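Local coordinates for lysyl oxidase (Pichia pastoris, PDB 1W7C), which probably oxidises primary amines, peptidyl lysine among them, as a copper- and topaquinone-dependent amine oxidase, at residues Thr22-Glu27 against Pro79-Arg84; Ala186-Gly191 against Phe210-Met215; Tyr399-Asn404 against Leu427-Ile432; Asn601-Lys606 against Ala632-Glu637. One frame throughout, in Å; residues are numbered along the deposited sequence. Where two conformers were deposited one is given.

Contact 1: Thr22-Glu27 against Pro79-Arg84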
# COMPACT_ATOMS: atom_id res chain seq x y z
N THR A 22 -27.39 -5.70 16.11
CA THR A 22 -27.42 -4.27 16.32
C THR A 22 -27.39 -3.91 17.81
O THR A 22 -27.81 -4.70 18.67
CB THR A 22 -28.68 -3.70 15.61
OG1 THR A 22 -28.52 -2.30 15.40
CG2 THR A 22 -29.95 -3.87 16.47
N SER A 23 -26.91 -2.69 18.08
CA SER A 23 -26.84 -2.22 19.46
C SER A 23 -28.21 -2.16 20.08
O SER A 23 -29.24 -2.12 19.39
CB SER A 23 -26.17 -0.83 19.53
OG SER A 23 -27.01 0.17 18.96
N LEU A 24 -28.25 -2.16 21.41
CA LEU A 24 -29.51 -2.03 22.11
C LEU A 24 -30.20 -0.71 21.81
O LEU A 24 -29.57 0.34 21.70
CB LEU A 24 -29.30 -2.18 23.60
CG LEU A 24 -28.79 -3.53 24.09
CD1 LEU A 24 -28.56 -3.43 25.58
CD2 LEU A 24 -29.76 -4.66 23.73
N ALA A 25 -31.51 -0.77 21.60
CA ALA A 25 -32.32 0.43 21.53
C ALA A 25 -32.37 1.12 22.90
O ALA A 25 -32.18 0.48 23.93
CB ALA A 25 -33.71 0.05 21.08
N LYS A 26 -32.62 2.42 22.90
CA LYS A 26 -32.73 3.16 24.16
C LYS A 26 -33.69 2.46 25.12
O LYS A 26 -33.40 2.33 26.31
CB LYS A 26 -33.16 4.60 23.88
CG LYS A 26 -33.14 5.48 25.14
CD LYS A 26 -33.34 6.95 24.83
CE LYS A 26 -32.76 7.85 25.93
NZ LYS A 26 -32.66 7.18 27.27
N GLU A 27 -34.84 2.05 24.60
CA GLU A 27 -35.86 1.38 25.40
C GLU A 27 -35.36 0.05 26.02
O GLU A 27 -35.72 -0.29 27.15
CB GLU A 27 -37.15 1.14 24.56
CG GLU A 27 -36.96 0.34 23.26
CD GLU A 27 -36.87 1.19 21.99
OE1 GLU A 27 -37.27 0.68 20.91
OE2 GLU A 27 -36.37 2.35 22.04
N PRO A 79 -32.62 -15.35 16.97
CA PRO A 79 -31.91 -15.67 18.19
C PRO A 79 -32.42 -14.84 19.36
O PRO A 79 -32.94 -13.73 19.12
CB PRO A 79 -30.46 -15.31 17.86
CG PRO A 79 -30.41 -15.42 16.39
CD PRO A 79 -31.70 -14.90 15.89
N PRO A 80 -32.27 -15.33 20.60
CA PRO A 80 -32.65 -14.52 21.76
C PRO A 80 -31.93 -13.18 21.76
O PRO A 80 -30.75 -13.07 21.38
CB PRO A 80 -32.22 -15.38 22.94
CG PRO A 80 -32.24 -16.76 22.42
CD PRO A 80 -31.77 -16.66 20.99
N ARG A 81 -32.64 -12.17 22.22
CA ARG A 81 -32.16 -10.81 22.36
C ARG A 81 -31.74 -10.67 23.82
O ARG A 81 -32.58 -10.73 24.73
CB ARG A 81 -33.29 -9.82 22.03
CG ARG A 81 -32.86 -8.41 22.01
CD ARG A 81 -31.84 -8.09 20.97
NE ARG A 81 -31.73 -6.65 20.81
CZ ARG A 81 -30.80 -6.03 20.07
NH1 ARG A 81 -29.92 -6.72 19.35
NH2 ARG A 81 -30.79 -4.71 20.00
N ASN A 82 -30.44 -10.55 24.04
CA ASN A 82 -29.86 -10.51 25.37
C ASN A 82 -28.94 -9.30 25.48
O ASN A 82 -28.35 -8.86 24.48
CB ASN A 82 -29.00 -11.75 25.60
CG ASN A 82 -29.81 -13.02 25.70
OD1 ASN A 82 -30.80 -13.09 26.43
ND2 ASN A 82 -29.38 -14.06 25.00
N ALA A 83 -28.79 -8.82 26.71
CA ALA A 83 -27.79 -7.82 27.06
C ALA A 83 -26.65 -8.41 27.88
O ALA A 83 -26.86 -9.22 28.75
CB ALA A 83 -28.46 -6.69 27.85
N ARG A 84 -25.46 -7.93 27.58
CA ARG A 84 -24.29 -8.03 28.48
C ARG A 84 -24.29 -6.74 29.30
O ARG A 84 -24.39 -5.64 28.75
CB ARG A 84 -23.01 -8.09 27.66
CG ARG A 84 -21.73 -7.90 28.48
CD ARG A 84 -20.50 -7.82 27.65
NE ARG A 84 -19.31 -7.55 28.42
CZ ARG A 84 -18.50 -6.52 28.26
NH1 ARG A 84 -18.77 -5.56 27.36
NH2 ARG A 84 -17.41 -6.42 29.05
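R81 turns the edge of its guanidinium group to the backbone of T22 and S23 and binds both carbonyl oxygens. The T22 oxygen takes two bonds end-on from the one group: NH1 to O of T22 is 3.0 Å, while NH2 reaches the same oxygen at 3.3 Å. Both nitrogens come from one face of that carbonyl, NH2 standing well above its plane. NH2 also makes a weak, bent bond to O of S23, 3.1 Å away and close to the guanidinium plane. The side chain leaves the backbone with CG anti to N (chi1 -174°) and bends at chi2 (62°), which turns its charged end toward the loop. CG of L24 lies anti to its carbonyl carbon (chi1 -64°), which sets CD2 toward R81 and CD1 toward A83. CD2 of L24 lies over one face of the guanidinium, 3.9 Å from NH2 of R81, and the CG2 methyl of T22 sits beside NH1 and NH2. CD1 of L24 packs on CB of A83 at 4.0 Å, where the small alanine lets leucine fit close to the strand. A salt bridge from NE of R81 to E28 partners the positive charge, and T60 adds a hydrogen bond to O of T22. This is a loop-to-strand junction of the N2 domain of copper amine oxidases, where the loop leading into helix 26-39, whose N-cap is A25, is bound beside strand 82-89.

Contact 2: Ala186-Gly191 against Phe210-Met215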
# COMPACT_ATOMS: atom_id res chain seq x y z
N ALA A 186 0.17 -6.40 46.02
CA ALA A 186 0.36 -4.97 45.82
C ALA A 186 0.00 -4.50 44.43
O ALA A 186 0.28 -5.18 43.45
CB ALA A 186 1.80 -4.58 46.14
N THR A 187 -0.55 -3.29 44.36
CA THR A 187 -0.81 -2.60 43.12
C THR A 187 -0.12 -1.26 43.17
O THR A 187 -0.41 -0.44 44.04
CB THR A 187 -2.32 -2.42 42.92
OG1 THR A 187 -2.94 -3.71 42.98
CG2 THR A 187 -2.67 -1.76 41.55
N VAL A 188 0.79 -1.06 42.23
CA VAL A 188 1.52 0.20 42.10
C VAL A 188 1.30 0.82 40.73
O VAL A 188 0.73 0.21 39.83
CB VAL A 188 3.02 0.02 42.41
CG1 VAL A 188 3.20 -0.62 43.76
CG2 VAL A 188 3.70 -0.82 41.32
N ASP A 189 1.74 2.05 40.60
CA ASP A 189 1.57 2.77 39.34
C ASP A 189 2.60 3.90 39.30
O ASP A 189 2.96 4.47 40.33
CB ASP A 189 0.12 3.30 39.27
CG ASP A 189 -0.35 3.67 37.89
OD1 ASP A 189 0.36 3.42 36.88
OD2 ASP A 189 -1.49 4.19 37.72
N TYR A 190 3.09 4.18 38.11
CA TYR A 190 4.00 5.28 37.89
C TYR A 190 3.21 6.46 37.30
O TYR A 190 2.06 6.32 36.89
CB TYR A 190 5.12 4.87 36.94
CG TYR A 190 6.12 3.91 37.57
CD1 TYR A 190 5.91 2.55 37.57
CD2 TYR A 190 7.29 4.37 38.17
CE1 TYR A 190 6.82 1.68 38.14
CE2 TYR A 190 8.23 3.50 38.73
CZ TYR A 190 7.99 2.15 38.70
OH TYR A 190 8.92 1.31 39.25
N GLY A 191 3.84 7.61 37.27
CA GLY A 191 3.23 8.81 36.73
C GLY A 191 4.23 9.88 36.38
O GLY A 191 5.43 9.75 36.67
N PHE A 210 8.97 12.34 37.47
CA PHE A 210 8.25 11.07 37.59
C PHE A 210 8.00 10.72 39.06
O PHE A 210 8.66 11.21 39.97
CB PHE A 210 9.05 9.94 36.93
CG PHE A 210 9.46 10.24 35.51
CD1 PHE A 210 10.74 10.68 35.22
CD2 PHE A 210 8.53 10.19 34.47
CE1 PHE A 210 11.10 11.00 33.93
CE2 PHE A 210 8.90 10.48 33.17
CZ PHE A 210 10.16 10.91 32.90
N PHE A 211 7.07 9.81 39.27
CA PHE A 211 6.75 9.31 40.57
C PHE A 211 6.14 7.92 40.50
O PHE A 211 5.75 7.45 39.43
CB PHE A 211 5.82 10.29 41.33
CG PHE A 211 4.64 10.73 40.53
CD1 PHE A 211 3.46 10.00 40.52
CD2 PHE A 211 4.69 11.91 39.79
CE1 PHE A 211 2.37 10.41 39.75
CE2 PHE A 211 3.62 12.32 39.03
CZ PHE A 211 2.44 11.58 39.02
N LYS A 212 6.06 7.29 41.66
CA LYS A 212 5.56 5.93 41.81
C LYS A 212 4.78 5.87 43.09
O LYS A 212 5.24 6.35 44.12
CB LYS A 212 6.70 4.92 41.85
CG LYS A 212 6.24 3.46 41.86
CD LYS A 212 7.40 2.51 42.18
CE LYS A 212 6.96 1.07 42.17
NZ LYS A 212 8.03 0.11 42.58
N PHE A 213 3.60 5.27 43.04
CA PHE A 213 2.74 5.14 44.21
C PHE A 213 2.14 3.76 44.34
O PHE A 213 2.04 3.01 43.38
CB PHE A 213 1.67 6.24 44.26
CG PHE A 213 0.73 6.26 43.07
CD1 PHE A 213 -0.51 5.68 43.15
CD2 PHE A 213 1.09 6.90 41.87
CE1 PHE A 213 -1.39 5.74 42.08
CE2 PHE A 213 0.22 6.95 40.79
CZ PHE A 213 -1.02 6.37 40.89
N ASP A 214 1.84 3.41 45.58
CA ASP A 214 1.13 2.20 45.94
C ASP A 214 -0.34 2.58 46.15
O ASP A 214 -0.66 3.45 46.98
CB ASP A 214 1.70 1.61 47.22
CG ASP A 214 1.09 0.29 47.56
OD1 ASP A 214 -0.12 0.25 47.74
OD2 ASP A 214 1.75 -0.75 47.71
N MET A 215 -1.21 1.96 45.37
CA MET A 215 -2.66 2.20 45.43
C MET A 215 -3.40 0.89 45.73
O MET A 215 -4.51 0.66 45.21
CB MET A 215 -3.14 2.83 44.10
CG MET A 215 -2.70 2.05 42.87
SD MET A 215 -3.52 2.59 41.35
CE MET A 215 -5.22 2.12 41.70
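The backbone O of D189 accepts from N of F213 at 2.9 Å, nearly straight at 167°, and the backbone N of D189 returns a bond to O of F213. This hydrogen-bonded pair lies midway along two antiparallel strands; G191 and F211 form the next such pair, and N of M215 bonds to O of T187 at the other end. On the face carrying D189, two phenylalanines swing back across the partner strand. F211 takes chi1 49°, with CG between its backbone N and carbonyl carbon, and its ring lies over G191, whose CA is 3.9 Å from the ring centroid. Having no side chain, glycine lets the ring lie directly on the backbone. F213 presents a face to CB of D189, 4.1 Å from its centroid. Helix 136-150 covers this face, and its K142 forms a salt bridge with the D189 carboxylate. Across the sheet, the extended chain of K212 lies over the Y190 ring, with CG 3.8 Å from the centroid, and its far end passes the phenolic OH; Y190 also stacks with H353. The contact joins two interior strands of a five-stranded antiparallel sheet, and its chemistry implies that the backbone sets the register while CH-pi contacts add side-chain packing on each face.

Contact 3: Tyr399-Asn404 against Leu427-Ile432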
# COMPACT_ATOMS: atom_id res chain seq x y z
N TYR A 399 -20.27 7.13 11.53
CA TYR A 399 -19.54 6.54 10.43
C TYR A 399 -20.11 7.06 9.14
O TYR A 399 -21.22 7.57 9.10
CB TYR A 399 -19.49 5.01 10.50
CG TYR A 399 -20.80 4.27 10.31
CD1 TYR A 399 -21.19 3.83 9.06
CD2 TYR A 399 -21.61 3.96 11.38
CE1 TYR A 399 -22.34 3.08 8.89
CE2 TYR A 399 -22.77 3.20 11.22
CZ TYR A 399 -23.14 2.77 9.97
OH TYR A 399 -24.28 2.02 9.78
N CYS A 400 -19.31 6.99 8.08
CA CYS A 400 -19.74 7.47 6.78
C CYS A 400 -19.55 6.39 5.74
O CYS A 400 -18.70 5.49 5.89
CB CYS A 400 -19.01 8.75 6.34
SG CYS A 400 -17.27 8.44 5.88
N VAL A 401 -20.35 6.51 4.68
CA VAL A 401 -20.33 5.62 3.55
C VAL A 401 -20.23 6.45 2.28
O VAL A 401 -21.00 7.39 2.10
CB VAL A 401 -21.61 4.77 3.53
CG1 VAL A 401 -21.61 3.81 2.32
CG2 VAL A 401 -21.78 4.01 4.88
N PHE A 402 -19.28 6.14 1.41
CA PHE A 402 -19.11 6.88 0.17
C PHE A 402 -18.54 6.02 -0.93
O PHE A 402 -17.83 5.04 -0.68
CB PHE A 402 -18.25 8.15 0.35
CG PHE A 402 -16.82 7.90 0.76
CD1 PHE A 402 -16.50 7.76 2.10
CD2 PHE A 402 -15.81 7.84 -0.19
CE1 PHE A 402 -15.18 7.56 2.50
CE2 PHE A 402 -14.48 7.65 0.21
CZ PHE A 402 -14.18 7.50 1.55
N GLU A 403 -18.88 6.39 -2.16
CA GLU A 403 -18.29 5.77 -3.33
C GLU A 403 -17.13 6.62 -3.84
O GLU A 403 -17.27 7.80 -4.13
CB GLU A 403 -19.32 5.58 -4.43
CG GLU A 403 -18.78 4.69 -5.55
CD GLU A 403 -19.80 4.40 -6.65
OE1 GLU A 403 -20.58 5.31 -7.02
OE2 GLU A 403 -19.77 3.26 -7.17
N ASN A 404 -15.94 6.05 -3.86
CA ASN A 404 -14.79 6.73 -4.44
C ASN A 404 -14.63 6.37 -5.90
O ASN A 404 -15.10 5.32 -6.33
CB ASN A 404 -13.49 6.39 -3.68
CG ASN A 404 -12.37 7.36 -3.97
OD1 ASN A 404 -12.62 8.57 -4.23
ND2 ASN A 404 -11.11 6.88 -3.93
N LEU A 427 -16.77 1.12 -2.89
CA LEU A 427 -17.54 1.51 -1.70
C LEU A 427 -16.58 1.63 -0.52
O LEU A 427 -15.71 0.80 -0.35
CB LEU A 427 -18.62 0.49 -1.35
CG LEU A 427 -19.59 0.91 -0.27
CD1 LEU A 427 -20.51 2.01 -0.81
CD2 LEU A 427 -20.40 -0.24 0.24
N ASN A 428 -16.80 2.64 0.30
CA ASN A 428 -15.91 2.96 1.40
C ASN A 428 -16.75 3.23 2.64
O ASN A 428 -17.69 4.03 2.57
CB ASN A 428 -15.10 4.20 1.05
CG ASN A 428 -14.13 3.97 -0.08
OD1 ASN A 428 -13.00 3.51 0.18
ND2 ASN A 428 -14.60 4.11 -1.34
N VAL A 429 -16.35 2.56 3.72
CA VAL A 429 -16.95 2.75 5.04
C VAL A 429 -15.82 3.21 5.97
O VAL A 429 -14.79 2.52 6.11
CB VAL A 429 -17.64 1.49 5.57
CG1 VAL A 429 -18.33 1.77 6.88
CG2 VAL A 429 -18.60 0.87 4.53
N ARG A 430 -15.99 4.42 6.54
CA ARG A 430 -14.98 4.96 7.45
C ARG A 430 -15.56 5.35 8.81
O ARG A 430 -16.70 5.84 8.89
CB ARG A 430 -14.36 6.22 6.84
CG ARG A 430 -13.58 7.09 7.79
CD ARG A 430 -12.87 8.26 7.11
NE ARG A 430 -11.75 7.79 6.31
CZ ARG A 430 -11.51 8.08 5.05
NH1 ARG A 430 -12.31 8.90 4.39
NH2 ARG A 430 -10.47 7.55 4.44
N PHE A 431 -14.76 5.16 9.85
CA PHE A 431 -14.97 5.95 11.06
C PHE A 431 -13.61 6.34 11.59
O PHE A 431 -12.59 5.74 11.23
CB PHE A 431 -15.88 5.28 12.10
CG PHE A 431 -15.21 4.28 12.98
CD1 PHE A 431 -14.95 3.01 12.54
CD2 PHE A 431 -14.84 4.62 14.28
CE1 PHE A 431 -14.35 2.09 13.37
CE2 PHE A 431 -14.26 3.67 15.12
CZ PHE A 431 -13.99 2.44 14.67
N ILE A 432 -13.60 7.37 12.43
CA ILE A 432 -12.38 7.88 13.01
C ILE A 432 -12.57 7.94 14.52
O ILE A 432 -13.55 8.52 15.02
CB ILE A 432 -12.08 9.30 12.45
CG1 ILE A 432 -11.73 9.19 10.96
CG2 ILE A 432 -10.92 9.90 13.26
CD1 ILE A 432 -11.51 10.53 10.25
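Two neighbouring antiparallel strands pair here in the beta-sandwich enzyme domain of the copper amine oxidase, in a wholly buried contact reached by the second subunit. C400 pairs with R430 and F402 with N428 as hydrogen-bonded pairs, the bond from C400 N to R430 O measuring 3.0 Å. The non-hydrogen-bonded pairs V401 with V429 and E403 with L427 point to the other side. There CG1 of V401 meets CD1 of L427 at 3.8 Å, and CD1 of Y399 touches CG1 of V429; branched aliphatic V401, L427 and V429 suit this packing, which strands 301-304 and 318-326 continue, while the E403 carboxylate is satisfied by R292 and W304. On the face with F402, the sulfur of C400 lies 3.8 Å from CB of R430 and is tied by a disulfide to C375. The guanidinium of R430 is held by N441 through NE, while its NH1 bonds to the backbone oxygen of D407 of the second subunit. The same NH1 comes within 3.7 Å of CZ of F402. With chi1 64°, the F402 ring folds over the neighbouring strand, its plane 12° from the N428 amide, and CB of N428 lies over the ring centre, 3.5 Å from the centroid.

Contact 4: Asn601-Lys606 against Ala632-Glu637. With CA (calcium ion), chain E.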
# COMPACT_ATOMS: atom_id res chain seq x y z
N ASN A 601 2.17 -12.16 12.85
CA ASN A 601 1.33 -11.43 11.91
C ASN A 601 -0.14 -11.86 11.88
O ASN A 601 -1.03 -11.04 11.69
CB ASN A 601 1.89 -11.50 10.48
CG ASN A 601 3.22 -10.82 10.31
OD1 ASN A 601 4.16 -11.44 9.78
ND2 ASN A 601 3.32 -9.58 10.70
N LEU A 602 -0.37 -13.17 12.04
CA LEU A 602 -1.72 -13.70 11.98
C LEU A 602 -1.79 -15.07 12.66
O LEU A 602 -0.79 -15.79 12.81
CB LEU A 602 -2.31 -13.71 10.61
CG LEU A 602 -2.39 -14.70 9.50
CD1 LEU A 602 -2.94 -16.03 9.82
CD2 LEU A 602 -3.31 -14.08 8.43
N PHE A 603 -3.00 -15.39 13.11
CA PHE A 603 -3.29 -16.68 13.71
C PHE A 603 -4.54 -17.25 13.07
O PHE A 603 -5.47 -16.53 12.72
CB PHE A 603 -3.57 -16.54 15.21
CG PHE A 603 -2.35 -16.18 16.02
CD1 PHE A 603 -2.00 -14.84 16.21
CD2 PHE A 603 -1.55 -17.14 16.56
CE1 PHE A 603 -0.85 -14.53 16.94
CE2 PHE A 603 -0.43 -16.83 17.30
CZ PHE A 603 -0.06 -15.52 17.46
N LEU A 604 -4.55 -18.57 12.90
CA LEU A 604 -5.75 -19.30 12.42
C LEU A 604 -6.27 -20.19 13.51
O LEU A 604 -5.49 -20.96 14.10
CB LEU A 604 -5.33 -20.18 11.23
CG LEU A 604 -4.78 -19.41 10.03
CD1 LEU A 604 -4.24 -20.38 8.98
CD2 LEU A 604 -5.79 -18.50 9.38
N THR A 605 -7.56 -20.07 13.85
CA THR A 605 -8.15 -20.91 14.86
C THR A 605 -9.45 -21.52 14.40
O THR A 605 -10.09 -21.05 13.45
CB THR A 605 -8.41 -20.15 16.16
OG1 THR A 605 -9.42 -19.15 15.92
CG2 THR A 605 -7.13 -19.45 16.69
N LYS A 606 -9.90 -22.54 15.12
CA LYS A 606 -11.22 -23.11 14.95
C LYS A 606 -12.24 -22.17 15.58
O LYS A 606 -12.14 -21.82 16.74
CB LYS A 606 -11.26 -24.52 15.54
CG LYS A 606 -12.61 -25.16 15.60
CD LYS A 606 -12.53 -26.52 16.34
CE LYS A 606 -13.82 -27.18 16.53
NZ LYS A 606 -13.56 -28.51 17.09
N ALA A 632 -5.08 -19.14 24.94
CA ALA A 632 -5.98 -20.24 25.25
C ALA A 632 -6.68 -20.78 23.99
O ALA A 632 -7.14 -21.92 23.96
CB ALA A 632 -7.01 -19.82 26.29
N PHE A 633 -6.81 -19.94 22.95
CA PHE A 633 -7.45 -20.38 21.72
C PHE A 633 -6.60 -21.40 20.94
O PHE A 633 -7.11 -22.12 20.10
CB PHE A 633 -7.66 -19.22 20.73
CG PHE A 633 -8.53 -18.08 21.20
CD1 PHE A 633 -9.10 -18.04 22.47
CD2 PHE A 633 -8.79 -17.03 20.32
CE1 PHE A 633 -9.90 -16.91 22.83
CE2 PHE A 633 -9.57 -15.93 20.70
CZ PHE A 633 -10.16 -15.91 21.95
N LEU A 634 -5.30 -21.42 21.22
CA LEU A 634 -4.31 -22.15 20.45
C LEU A 634 -3.99 -23.45 21.16
O LEU A 634 -3.09 -23.52 21.99
CB LEU A 634 -3.05 -21.29 20.30
CG LEU A 634 -3.27 -19.96 19.61
CD1 LEU A 634 -2.05 -19.05 19.75
CD2 LEU A 634 -3.66 -20.16 18.14
N ASP A 635 -4.74 -24.47 20.80
CA ASP A 635 -4.66 -25.77 21.48
C ASP A 635 -4.64 -26.91 20.47
O ASP A 635 -5.12 -28.01 20.72
CB ASP A 635 -5.75 -25.90 22.56
CG ASP A 635 -7.12 -25.49 22.09
OD1 ASP A 635 -8.00 -25.27 22.97
OD2 ASP A 635 -7.40 -25.36 20.89
N ASP A 636 -3.96 -26.65 19.35
CA ASP A 636 -3.56 -27.68 18.38
C ASP A 636 -4.75 -28.36 17.73
O ASP A 636 -4.64 -29.49 17.25
CB ASP A 636 -2.67 -28.73 19.06
CG ASP A 636 -2.04 -29.67 18.08
OD1 ASP A 636 -1.54 -29.16 17.02
OD2 ASP A 636 -1.96 -30.95 18.32
N GLU A 637 -5.86 -27.67 17.64
CA GLU A 637 -7.04 -28.28 17.06
C GLU A 637 -6.90 -28.39 15.54
O GLU A 637 -6.25 -27.57 14.91
CB GLU A 637 -8.31 -27.55 17.43
CG GLU A 637 -8.68 -27.70 18.90
CD GLU A 637 -9.90 -26.90 19.30
OE1 GLU A 637 -9.92 -25.69 19.02
OE2 GLU A 637 -10.82 -27.47 19.92
CA CA E . -8.50 -23.89 19.42
O HOH W 1 -13.80 -28.11 19.90
O HOH W 2 -10.35 -22.49 18.80
O HOH W 3 -9.64 -23.58 21.54
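CG of L634 stands anti to its carbonyl carbon (chi1 -59°) and CD1 continues the chain nearly extended, which sends the two methyls toward strand 602-606. F603 has a similar first torsion (-70°) and brings ring atom CE2 of F603 to 3.7 Å from CD1 of L634, the side chains crossing at about a right angle. CD2 of L634 meets CG2 of T605 at 3.8 Å; threonine suits this place because its methyl packs here while its hydroxyl bonds to W647. Next to this apolar patch the loop wraps round a calcium ion, one of the two calcium sites of this copper amine oxidase domain. F633 supplies its backbone oxygen, and D635 OD2 and E637 OE1 bind at 2.4 Å and 2.3 Å from the calcium; two waters also bind, and E540 completes the site. The negative carboxylates suit a divalent cation. The oxygen of one of these waters lies 2.8 Å from O of K606, within hydrogen-bonding distance, linking the strand end to the metal. The extended chain of K606 crosses E637 with CD 3.8 Å from OE1, and a further water bridges NZ of K606 to OE2 of E637, which also forms a salt bridge with K608.

The four contacts follow one another along the chain and none touches another. Contacts 1 and 3 come nearest, about 8 Å between nearest atoms although their centres are 25 Å apart; E300 packs on T22 of contact 1 and bonds to Y399 of contact 3, so E300 lies between the two contacts. Contacts 3 and 4 both belong to the enzyme domain, with centres 32 Å apart. Contact 2 is remote, its centre 42 Å from that of contact 3, on the opposite side of the chain's centre. In contact 3 the F431 side chain lies about 10 Å from that of D358, the predicted catalytic base, whereas contact 4 itself holds a calcium ion.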